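Local coordinates for protein glycoside hydrolase, family 11\:clostridium cellulosome enzyme, dockerin type i\:polysaccharide (Clostridium thermocellum, PDB 2C71) that catalyses the metal-dependent removal of acetyl groups from xylan, as a family 4 carbohydrate esterase with a NodB homology domain, at residues T10-P15 against G62-S67; V43-A48 against Q91-T96; F100-N105 against I151-D156; A126-P131 against H162-A167. All coordinates share one frame; numbering follows the deposited sequence. Where two conformers were deposited one is given.

How the contacts relate
Contact 1 holds both protein ligands of the magnesium ion; contact 3 lies beside it, deeper in the core, and contact 4 farther out. Contact 3, centred about 7 Å from contact 1, is joined to it by a salt bridge, Asp12 OD1 to Arg102 NH1 at 2.8 Å, and by the pairing of strands 6-12 and 151-155. Contact 4, about 14 Å from contact 3 between centres, meets it through His155 ND1 and Asp128 OD1, 2.8 Å apart. Contact 2, nearer the surface, touches contact 1 at Pro15 CD and Val43 CG2 (3.7 Å), centres about 13 Å apart. Side chains of Arg102, Asp128 and Val43 are about 6, 9 and 13 Å from magnesium.

Contact 1 of 4, residues T10-P15 against G62-S67; sequences TFDDGP and GNHSWS. With MG (magnesium ion), chain B.
Asp12 lays its carboxylate over one face of the His64 imidazole: CG stands 3.8 Å above the ring plane, displaced toward the rim, and the two planes are 25° apart. The nearest atoms, Asp12 OD2 and His64 CE1, are 3.6 Å apart, so this is a stacked van der Waals approach; OD1 forms a salt bridge with Arg102. Asp13 comes instead to the ring's edge, its OD1 in the imidazole plane and 3.0 Å from His64 NE2, a closeness explained by a shared metal. Magnesium is 2.1 Å from Asp13 OD1 and 2.2 Å from His64 NE2, and four waters complete an octahedral shell. His64 turns CG opposite its own backbone N (chi1 -165°), which carries the ring across to strand 6-12, and ND1 is hydrogen-bonded to the carbonyl oxygen of Arg102, fixing the ring's rotation. Water 1 donates to Asp12 OD2, and water 2 to Asp13 OD2 at 2.6 Å. The two segments fit the first two sequence motifs of NodB-type deacetylases, Asp13 being the metal-binding aspartate of the first. With only two protein atoms in the shell, four positions are filled by water, consistent with a site where substrate or a reacting water could enter by exchange.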
# COMPACT_ATOMS: atom_id res chain seq x y z
N THR A 10 2.26 2.43 -3.64
CA THR A 10 1.59 1.91 -2.46
C THR A 10 2.57 1.92 -1.28
O THR A 10 3.79 1.81 -1.46
CB THR A 10 1.01 0.51 -2.68
OG1 THR A 10 2.03 -0.47 -2.67
CG2 THR A 10 0.17 0.41 -3.97
N PHE A 11 2.00 2.09 -0.07
CA PHE A 11 2.80 2.30 1.13
C PHE A 11 2.28 1.44 2.26
O PHE A 11 1.12 1.54 2.64
CB PHE A 11 2.72 3.76 1.57
CG PHE A 11 3.30 4.71 0.57
CD1 PHE A 11 4.68 4.95 0.54
CD2 PHE A 11 2.50 5.38 -0.36
CE1 PHE A 11 5.24 5.79 -0.42
CE2 PHE A 11 3.06 6.22 -1.30
CZ PHE A 11 4.41 6.40 -1.33
N ASP A 12 3.15 0.61 2.83
CA ASP A 12 2.78 -0.25 3.94
C ASP A 12 3.10 0.38 5.30
O ASP A 12 3.96 1.25 5.40
CB ASP A 12 3.47 -1.61 3.82
CG ASP A 12 2.83 -2.50 2.77
OD1 ASP A 12 1.76 -2.13 2.25
OD2 ASP A 12 3.41 -3.56 2.45
N ASP A 13 2.54 -0.21 6.35
CA ASP A 13 3.02 -0.31 7.74
C ASP A 13 2.58 0.83 8.66
O ASP A 13 2.86 0.80 9.87
CB ASP A 13 4.54 -0.48 7.91
CG ASP A 13 5.05 -1.91 7.61
OD1 ASP A 13 4.30 -2.77 7.10
OD2 ASP A 13 6.25 -2.14 7.91
N GLY A 14 1.87 1.82 8.10
CA GLY A 14 1.34 2.92 8.87
C GLY A 14 -0.10 2.71 9.30
O GLY A 14 -0.62 1.59 9.23
N PRO A 15 -0.76 3.76 9.81
CA PRO A 15 -0.31 5.15 9.80
C PRO A 15 0.57 5.53 10.97
O PRO A 15 0.41 5.01 12.08
CB PRO A 15 -1.67 5.91 9.94
CG PRO A 15 -2.50 4.98 10.78
CD PRO A 15 -2.18 3.62 10.24
N GLY A 62 -6.02 0.36 1.96
CA GLY A 62 -6.17 -1.08 1.99
C GLY A 62 -5.74 -1.65 3.33
O GLY A 62 -5.39 -0.95 4.27
N ASN A 63 -5.83 -2.99 3.43
CA ASN A 63 -5.69 -3.71 4.69
C ASN A 63 -4.33 -4.43 4.73
O ASN A 63 -4.05 -5.23 3.82
CB ASN A 63 -6.86 -4.70 4.78
CG ASN A 63 -7.04 -5.39 6.08
OD1 ASN A 63 -6.08 -5.88 6.71
ND2 ASN A 63 -8.29 -5.51 6.54
N HIS A 64 -3.49 -4.14 5.75
CA HIS A 64 -2.22 -4.86 5.93
C HIS A 64 -2.28 -5.66 7.26
O HIS A 64 -1.22 -5.89 7.89
CB HIS A 64 -1.07 -3.83 5.95
CG HIS A 64 0.32 -4.39 5.77
ND1 HIS A 64 0.61 -5.46 4.94
CD2 HIS A 64 1.52 -3.95 6.25
CE1 HIS A 64 1.93 -5.69 4.97
NE2 HIS A 64 2.50 -4.78 5.74
N SER A 65 -3.49 -6.07 7.65
CA SER A 65 -3.71 -6.87 8.86
C SER A 65 -3.70 -6.05 10.14
O SER A 65 -3.33 -4.86 10.12
CB SER A 65 -2.75 -8.06 8.99
OG SER A 65 -1.63 -7.77 9.84
N TRP A 66 -4.08 -6.70 11.26
CA TRP A 66 -4.11 -6.01 12.54
C TRP A 66 -2.72 -5.67 13.06
O TRP A 66 -2.57 -4.70 13.84
CB TRP A 66 -4.88 -6.85 13.57
CG TRP A 66 -5.06 -6.17 14.88
CD1 TRP A 66 -4.40 -6.43 16.04
CD2 TRP A 66 -5.95 -5.10 15.17
NE1 TRP A 66 -4.82 -5.58 17.04
CE2 TRP A 66 -5.78 -4.74 16.52
CE3 TRP A 66 -6.89 -4.40 14.41
CZ2 TRP A 66 -6.51 -3.70 17.12
CZ3 TRP A 66 -7.59 -3.36 15.00
CH2 TRP A 66 -7.41 -3.03 16.34
N SER A 67 -1.72 -6.48 12.71
CA SER A 67 -0.40 -6.35 13.31
C SER A 67 0.68 -6.65 12.27
O SER A 67 0.48 -6.44 11.05
CB SER A 67 -0.30 -7.19 14.58
OG SER A 67 0.87 -6.89 15.34
MG MG B . 4.61 -4.73 6.40
O HOH W 1 5.37 -4.14 4.60
O HOH W 2 6.55 -4.66 7.17
O HOH W 3 4.07 -5.70 8.12
O HOH W 4 4.99 -6.71 5.53

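Contact 2 of 4, residues V43-A48 against Q91-T96; sequences VNDSTA and QKYAGT
Tyr93 OH donates to Asp45 OD1 at 3.0 Å, using the carboxylate's anti lone pair, with the carboxylate almost perpendicular to the phenol ring (86°). The bond is conditional, since Asp45 was modelled in two conformers. Tyr93 has the most surface buried here, its side chain lying against residues 43-48 from CB to OH. Ala48 CB presses on the near part of the ring, 3.3 Å from Tyr93 CD1, approaching obliquely. Val43 arrives at the ring edge, near its plane, its CG1 3.5 Å from Tyr93 CD2; that methyl lies opposite the valine's own backbone N (chi1 -180°), which points it at the edge. The backbone oxygen of Asn44 sits 3.8 Å above one face, toward the rim, while Lys92 CG, from the ring's own segment, lies over the rim of the opposite face. The turn that receives the ring is itself braced: Asn44 N donates to Thr47 OG1 at 3.0 Å (N-H...O angle 158°), and the same hydroxyl is hydrogen-bonded to the carbonyl of Arg42. Thr47 N in turn donates to Asn44 O. Ile51 continues the interface against Tyr93 and Ala94, and Val43 also packs on Val89 and Pro15. Helix 45-56 is the beta-alpha-beta crossover between parallel strands 35-38 and 60-63, and the contact joins its start to the last turn of the next helix, 76-94.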
# COMPACT_ATOMS: atom_id res chain seq x y z
N VAL A 43 -4.37 2.27 13.91
CA VAL A 43 -5.49 3.11 13.53
C VAL A 43 -6.36 3.37 14.75
O VAL A 43 -7.05 2.46 15.23
CB VAL A 43 -6.31 2.43 12.40
CG1 VAL A 43 -7.48 3.31 12.01
CG2 VAL A 43 -5.45 2.16 11.18
N ASN A 44 -6.35 4.61 15.24
CA ASN A 44 -7.01 4.93 16.50
C ASN A 44 -7.32 6.43 16.52
O ASN A 44 -7.11 7.12 15.52
CB ASN A 44 -6.19 4.47 17.70
CG ASN A 44 -4.82 5.15 17.83
OD1 ASN A 44 -3.94 4.62 18.53
ND2 ASN A 44 -4.65 6.30 17.25
N ASP A 45 -7.91 6.91 17.61
CA ASP A 45 -8.26 8.31 17.63
C ASP A 45 -7.05 9.04 17.09
O ASP A 45 -7.13 9.77 16.10
CB ASP A 45 -8.58 8.77 19.06
CG ASP A 45 -10.04 8.54 19.43
OD1 ASP A 45 -10.69 7.69 18.79
OD2 ASP A 45 -10.54 9.23 20.35
N SER A 46 -5.89 8.82 17.77
CA SER A 46 -4.66 9.61 17.54
C SER A 46 -4.36 9.76 16.06
O SER A 46 -3.85 10.80 15.64
CB SER A 46 -3.43 9.02 18.26
OG SER A 46 -2.29 9.86 18.03
N THR A 47 -4.64 8.72 15.28
CA THR A 47 -4.35 8.69 13.85
C THR A 47 -5.58 8.87 12.95
O THR A 47 -5.47 8.80 11.74
CB THR A 47 -3.57 7.43 13.46
OG1 THR A 47 -4.34 6.31 13.86
CG2 THR A 47 -2.17 7.41 14.09
N ALA A 48 -6.73 9.17 13.55
CA ALA A 48 -7.96 9.32 12.76
C ALA A 48 -7.83 10.41 11.71
O ALA A 48 -8.27 10.22 10.57
CB ALA A 48 -9.14 9.65 13.71
N GLN A 91 -13.08 1.76 8.65
CA GLN A 91 -14.44 2.29 8.39
C GLN A 91 -14.78 3.42 9.34
O GLN A 91 -15.36 4.44 8.97
CB GLN A 91 -15.46 1.16 8.46
CG GLN A 91 -16.88 1.60 8.24
CD GLN A 91 -17.21 2.19 6.90
OE1 GLN A 91 -16.89 1.65 5.82
NE2 GLN A 91 -17.88 3.35 6.96
N LYS A 92 -14.44 3.23 10.60
CA LYS A 92 -14.79 4.20 11.63
C LYS A 92 -14.23 5.59 11.31
O LYS A 92 -14.93 6.61 11.50
CB LYS A 92 -14.31 3.70 13.00
CG LYS A 92 -14.68 4.64 14.12
CD LYS A 92 -14.35 4.03 15.42
CE LYS A 92 -14.53 4.98 16.58
NZ LYS A 92 -14.15 4.32 17.91
N TYR A 93 -12.99 5.65 10.85
CA TYR A 93 -12.28 6.93 10.77
C TYR A 93 -12.22 7.47 9.34
O TYR A 93 -12.21 8.68 9.11
CB TYR A 93 -10.86 6.79 11.33
CG TYR A 93 -10.82 6.42 12.80
CD1 TYR A 93 -11.44 7.22 13.75
CD2 TYR A 93 -10.17 5.27 13.23
CE1 TYR A 93 -11.41 6.88 15.09
CE2 TYR A 93 -10.13 4.93 14.57
CZ TYR A 93 -10.75 5.74 15.49
OH TYR A 93 -10.71 5.41 16.83
N ALA A 94 -12.19 6.55 8.38
CA ALA A 94 -12.08 6.87 6.97
C ALA A 94 -13.40 6.93 6.24
O ALA A 94 -13.53 7.61 5.24
CB ALA A 94 -11.17 5.88 6.21
N GLY A 95 -14.38 6.19 6.75
CA GLY A 95 -15.68 6.08 6.10
C GLY A 95 -15.67 5.17 4.88
O GLY A 95 -16.63 5.16 4.11
N THR A 96 -14.61 4.39 4.71
CA THR A 96 -14.50 3.45 3.61
C THR A 96 -14.27 2.04 4.10
O THR A 96 -14.03 1.80 5.29
CB THR A 96 -13.37 3.83 2.64
OG1 THR A 96 -12.12 3.81 3.35
CG2 THR A 96 -13.60 5.21 2.05

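Contact 3 of 4, residues F100-N105 against I151-D156; sequences FFRPPN and IILLHD
Arg102 and Leu153 cross with the guanidinium lying flat against the leucine. Leu153 CG is 3.6 Å above the guanidinium plane, offset toward the rim, and its nearest guanidinium atom is Arg102 NH1 at 3.7 Å. The leucine methyl runs on beneath the preceding part of the arginine, with Leu153 CD1 3.8 Å from Arg102 CD. Ile151 comes to the edge of the same group: its CG2 is 3.7 Å from Arg102 NH2, and the two side chains slide past each other in opposite directions. The arginine side chain leaves the backbone extended through chi1 and chi2, then bends at chi3 (-66°), which lays the guanidinium along strand 151-155; this concerns one of two modelled conformers. Polar partners beyond the two segments satisfy the buried N-H groups: NH1 forms a salt bridge with Asp12, NH2 is hydrogen-bonded to Thr10 OG1, and NE makes a weak hydrogen bond to the carbonyl of Val121. A buried arginine is thus packed against an aliphatic strand surface and held chiefly by Asp12 and Thr10 of strand 6-12. Its side chain, about 6 Å from the magnesium, probably orients Asp12, as the third-motif arginine of NodB-type deacetylases pairs with the first aspartate.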
# COMPACT_ATOMS: atom_id res chain seq x y z
N PHE A 100 -8.65 -4.25 -1.00
CA PHE A 100 -7.34 -4.87 -1.22
C PHE A 100 -6.67 -5.22 0.11
O PHE A 100 -6.84 -4.50 1.10
CB PHE A 100 -6.45 -3.91 -2.00
CG PHE A 100 -6.95 -3.62 -3.39
CD1 PHE A 100 -6.70 -4.49 -4.41
CD2 PHE A 100 -7.69 -2.50 -3.67
CE1 PHE A 100 -7.20 -4.25 -5.70
CE2 PHE A 100 -8.18 -2.23 -4.94
CZ PHE A 100 -7.95 -3.11 -5.95
N PHE A 101 -5.92 -6.31 0.06
CA PHE A 101 -5.15 -6.85 1.20
C PHE A 101 -3.72 -7.06 0.75
O PHE A 101 -3.48 -7.64 -0.31
CB PHE A 101 -5.75 -8.20 1.62
CG PHE A 101 -4.97 -8.97 2.65
CD1 PHE A 101 -4.71 -8.43 3.90
CD2 PHE A 101 -4.52 -10.24 2.38
CE1 PHE A 101 -4.00 -9.19 4.86
CE2 PHE A 101 -3.84 -10.98 3.34
CZ PHE A 101 -3.61 -10.46 4.58
N ARG A 102 -2.75 -6.65 1.57
CA ARG A 102 -1.37 -6.99 1.36
C ARG A 102 -0.92 -7.88 2.49
O ARG A 102 -0.88 -7.44 3.66
CB ARG A 102 -0.45 -5.78 1.35
CG ARG A 102 1.01 -6.23 1.16
CD ARG A 102 1.88 -5.19 0.62
NE ARG A 102 1.55 -4.81 -0.73
CZ ARG A 102 1.59 -3.57 -1.24
NH1 ARG A 102 1.88 -2.52 -0.48
NH2 ARG A 102 1.26 -3.37 -2.50
N PRO A 103 -0.61 -9.15 2.22
CA PRO A 103 -0.21 -10.06 3.30
C PRO A 103 1.04 -9.55 4.00
O PRO A 103 2.02 -9.16 3.34
CB PRO A 103 0.06 -11.41 2.60
CG PRO A 103 -0.56 -11.30 1.32
CD PRO A 103 -0.67 -9.83 0.93
N PRO A 104 1.05 -9.61 5.34
CA PRO A 104 2.31 -9.36 6.08
C PRO A 104 3.41 -10.22 5.53
O PRO A 104 3.26 -11.45 5.35
CB PRO A 104 1.93 -9.71 7.52
CG PRO A 104 0.47 -9.36 7.58
CD PRO A 104 -0.07 -9.85 6.25
N ASN A 105 4.56 -9.61 5.28
CA ASN A 105 5.74 -10.29 4.75
C ASN A 105 5.53 -10.91 3.37
O ASN A 105 6.39 -11.67 2.92
CB ASN A 105 6.27 -11.38 5.69
CG ASN A 105 6.57 -10.89 7.08
OD1 ASN A 105 6.50 -11.65 8.05
ND2 ASN A 105 6.89 -9.64 7.22
N ILE A 151 2.59 -2.46 -9.64
CA ILE A 151 2.27 -2.04 -8.28
C ILE A 151 3.61 -1.88 -7.55
O ILE A 151 4.39 -2.83 -7.51
CB ILE A 151 1.37 -3.04 -7.59
CG1 ILE A 151 0.01 -3.19 -8.31
CG2 ILE A 151 1.19 -2.70 -6.11
CD1 ILE A 151 -0.86 -4.37 -7.81
N ILE A 152 3.89 -0.69 -7.05
CA ILE A 152 5.16 -0.38 -6.36
C ILE A 152 4.92 -0.49 -4.87
O ILE A 152 4.04 0.18 -4.33
CB ILE A 152 5.60 1.06 -6.67
CG1 ILE A 152 5.75 1.33 -8.18
CG2 ILE A 152 6.90 1.37 -5.93
CD1 ILE A 152 5.82 2.77 -8.53
N LEU A 153 5.67 -1.36 -4.19
CA LEU A 153 5.57 -1.61 -2.75
C LEU A 153 6.69 -0.81 -2.05
O LEU A 153 7.88 -1.16 -2.15
CB LEU A 153 5.66 -3.08 -2.46
CG LEU A 153 5.37 -3.51 -1.00
CD1 LEU A 153 5.28 -5.04 -0.97
CD2 LEU A 153 6.35 -3.02 0.04
N LEU A 154 6.32 0.28 -1.37
CA LEU A 154 7.16 1.05 -0.48
C LEU A 154 6.57 1.01 0.92
O LEU A 154 5.48 0.50 1.14
CB LEU A 154 7.31 2.50 -1.00
CG LEU A 154 8.05 2.63 -2.32
CD1 LEU A 154 7.93 4.08 -2.84
CD2 LEU A 154 9.55 2.23 -2.16
N HIS A 155 7.30 1.58 1.88
CA HIS A 155 6.83 1.70 3.26
C HIS A 155 6.75 3.17 3.61
O HIS A 155 7.73 3.91 3.46
CB HIS A 155 7.82 1.04 4.23
CG HIS A 155 7.93 -0.45 4.03
ND1 HIS A 155 8.62 -1.03 2.99
CD2 HIS A 155 7.36 -1.47 4.72
CE1 HIS A 155 8.47 -2.34 3.05
NE2 HIS A 155 7.70 -2.63 4.09
N ASP A 156 5.61 3.61 4.15
CA ASP A 156 5.60 4.97 4.75
C ASP A 156 6.23 4.95 6.10
O ASP A 156 6.76 5.98 6.54
CB ASP A 156 4.26 5.67 4.72
CG ASP A 156 3.12 4.87 5.31
OD1 ASP A 156 3.01 3.66 5.02
OD2 ASP A 156 2.26 5.54 5.97

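Contact 4 of 4, residues A126-P131 against H162-A167; sequences ANDWIP and HPTPEA
Asp128, His162 and Thr164 account for most of the surface buried between the loop 126-131 and the start of helix 164-177. Asp128 contributes most. Its OD2 accepts a hydrogen bond from Thr164 OG1 at 2.7 Å, on the anti lone pair. The aspartate holds CG between its own N and carbonyl carbon (chi1 85°), from where the carboxylate reaches the first turn of the helix. His162 meets the backbone of the same residue: Asp128 O lies in the plane of the imidazole at its edge, 3.0 Å from His162 CE1. The neighbouring ND1 is 3.2 Å from that oxygen, but the angle is too poor for a hydrogen bond. The ring is instead oriented by NE2, which is hydrogen-bonded to the carbonyl of His155. Thr164 also covers one ring face, its CB 3.7 Å above the plane near the rim. A second partner for the threonine hydroxyl, Arg138 NH1, ties helix 135-145 into the same group. Since Asp128 OD1 is hydrogen-bonded to His155 ND1, both oxygens of this buried carboxylate are engaged. Asp128 therefore probably helps fix the rotation of His155, which packs on the metal ligand Asp13, while Thr164 probably steadies Asp128 from behind. The aspartate-histidine pair resembles the one that, in family 4 esterases, is thought to position the histidine beside the metal.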
# COMPACT_ATOMS: atom_id res chain seq x y z
N ALA A 126 11.76 -2.25 -3.19
CA ALA A 126 12.83 -1.30 -3.45
C ALA A 126 13.81 -1.20 -2.29
O ALA A 126 14.49 -0.19 -2.13
CB ALA A 126 12.28 0.06 -3.80
N ASN A 127 13.87 -2.24 -1.44
CA ASN A 127 14.82 -2.31 -0.34
C ASN A 127 14.67 -1.13 0.62
O ASN A 127 15.62 -0.76 1.31
CB ASN A 127 16.25 -2.49 -0.84
CG ASN A 127 16.45 -3.76 -1.63
OD1 ASN A 127 17.25 -3.80 -2.56
ND2 ASN A 127 15.76 -4.80 -1.27
N ASP A 128 13.44 -0.58 0.75
CA ASP A 128 13.27 0.63 1.54
C ASP A 128 12.94 0.36 2.98
O ASP A 128 12.62 1.29 3.72
CB ASP A 128 12.26 1.59 0.89
CG ASP A 128 10.82 1.29 1.22
OD1 ASP A 128 10.47 0.09 1.23
OD2 ASP A 128 10.06 2.27 1.45
N TRP A 129 13.10 -0.89 3.41
CA TRP A 129 13.10 -1.29 4.82
C TRP A 129 14.51 -1.41 5.38
O TRP A 129 14.68 -1.82 6.53
CB TRP A 129 12.32 -2.58 5.01
CG TRP A 129 12.96 -3.75 4.30
CD1 TRP A 129 13.84 -4.64 4.82
CD2 TRP A 129 12.77 -4.11 2.93
NE1 TRP A 129 14.23 -5.53 3.84
CE2 TRP A 129 13.57 -5.24 2.68
CE3 TRP A 129 11.94 -3.63 1.90
CZ2 TRP A 129 13.61 -5.87 1.41
CZ3 TRP A 129 11.97 -4.27 0.66
CH2 TRP A 129 12.80 -5.33 0.44
N ILE A 130 15.51 -1.10 4.56
CA ILE A 130 16.93 -1.25 4.93
C ILE A 130 17.48 0.16 5.15
O ILE A 130 17.67 0.91 4.16
CB ILE A 130 17.68 -2.01 3.82
CG1 ILE A 130 17.01 -3.37 3.60
CG2 ILE A 130 19.16 -2.12 4.19
CD1 ILE A 130 17.66 -4.21 2.46
N PRO A 131 17.60 0.63 6.40
CA PRO A 131 17.98 2.04 6.65
C PRO A 131 19.28 2.51 6.07
O PRO A 131 19.49 3.71 5.93
CB PRO A 131 17.99 2.18 8.18
CG PRO A 131 17.02 1.21 8.64
CD PRO A 131 17.18 -0.02 7.67
N HIS A 162 14.86 6.70 7.28
CA HIS A 162 13.87 6.19 6.37
C HIS A 162 13.57 7.22 5.27
O HIS A 162 12.50 7.85 5.26
CB HIS A 162 12.57 5.82 7.10
CG HIS A 162 11.64 5.05 6.21
ND1 HIS A 162 12.01 3.92 5.49
CD2 HIS A 162 10.33 5.24 5.99
CE1 HIS A 162 10.94 3.47 4.84
NE2 HIS A 162 9.91 4.26 5.12
N PRO A 163 14.50 7.37 4.31
CA PRO A 163 14.35 8.43 3.29
C PRO A 163 13.45 8.04 2.13
O PRO A 163 13.67 8.47 0.98
CB PRO A 163 15.79 8.65 2.83
CG PRO A 163 16.41 7.26 2.98
CD PRO A 163 15.85 6.78 4.30
N THR A 164 12.36 7.31 2.38
CA THR A 164 11.38 7.04 1.34
C THR A 164 10.67 8.30 0.83
O THR A 164 10.52 8.46 -0.39
CB THR A 164 10.48 5.90 1.75
OG1 THR A 164 11.27 4.70 1.72
CG2 THR A 164 9.24 5.79 0.84
N PRO A 165 10.29 9.25 1.71
CA PRO A 165 9.70 10.50 1.16
C PRO A 165 10.65 11.16 0.16
O PRO A 165 10.22 11.62 -0.91
CB PRO A 165 9.43 11.36 2.41
CG PRO A 165 9.25 10.34 3.53
CD PRO A 165 10.25 9.23 3.19
N GLU A 166 11.93 11.27 0.54
CA GLU A 166 12.91 11.90 -0.34
C GLU A 166 13.09 11.13 -1.65
O GLU A 166 13.32 11.73 -2.72
CB GLU A 166 14.21 12.08 0.45
CG GLU A 166 14.08 13.12 1.58
CD GLU A 166 13.16 12.75 2.75
OE1 GLU A 166 13.13 11.58 3.23
OE2 GLU A 166 12.42 13.67 3.19
N ALA A 167 12.96 9.81 -1.62
CA ALA A 167 13.01 9.02 -2.85
C ALA A 167 11.92 9.46 -3.81
O ALA A 167 12.10 9.40 -5.04
CB ALA A 167 12.91 7.55 -2.54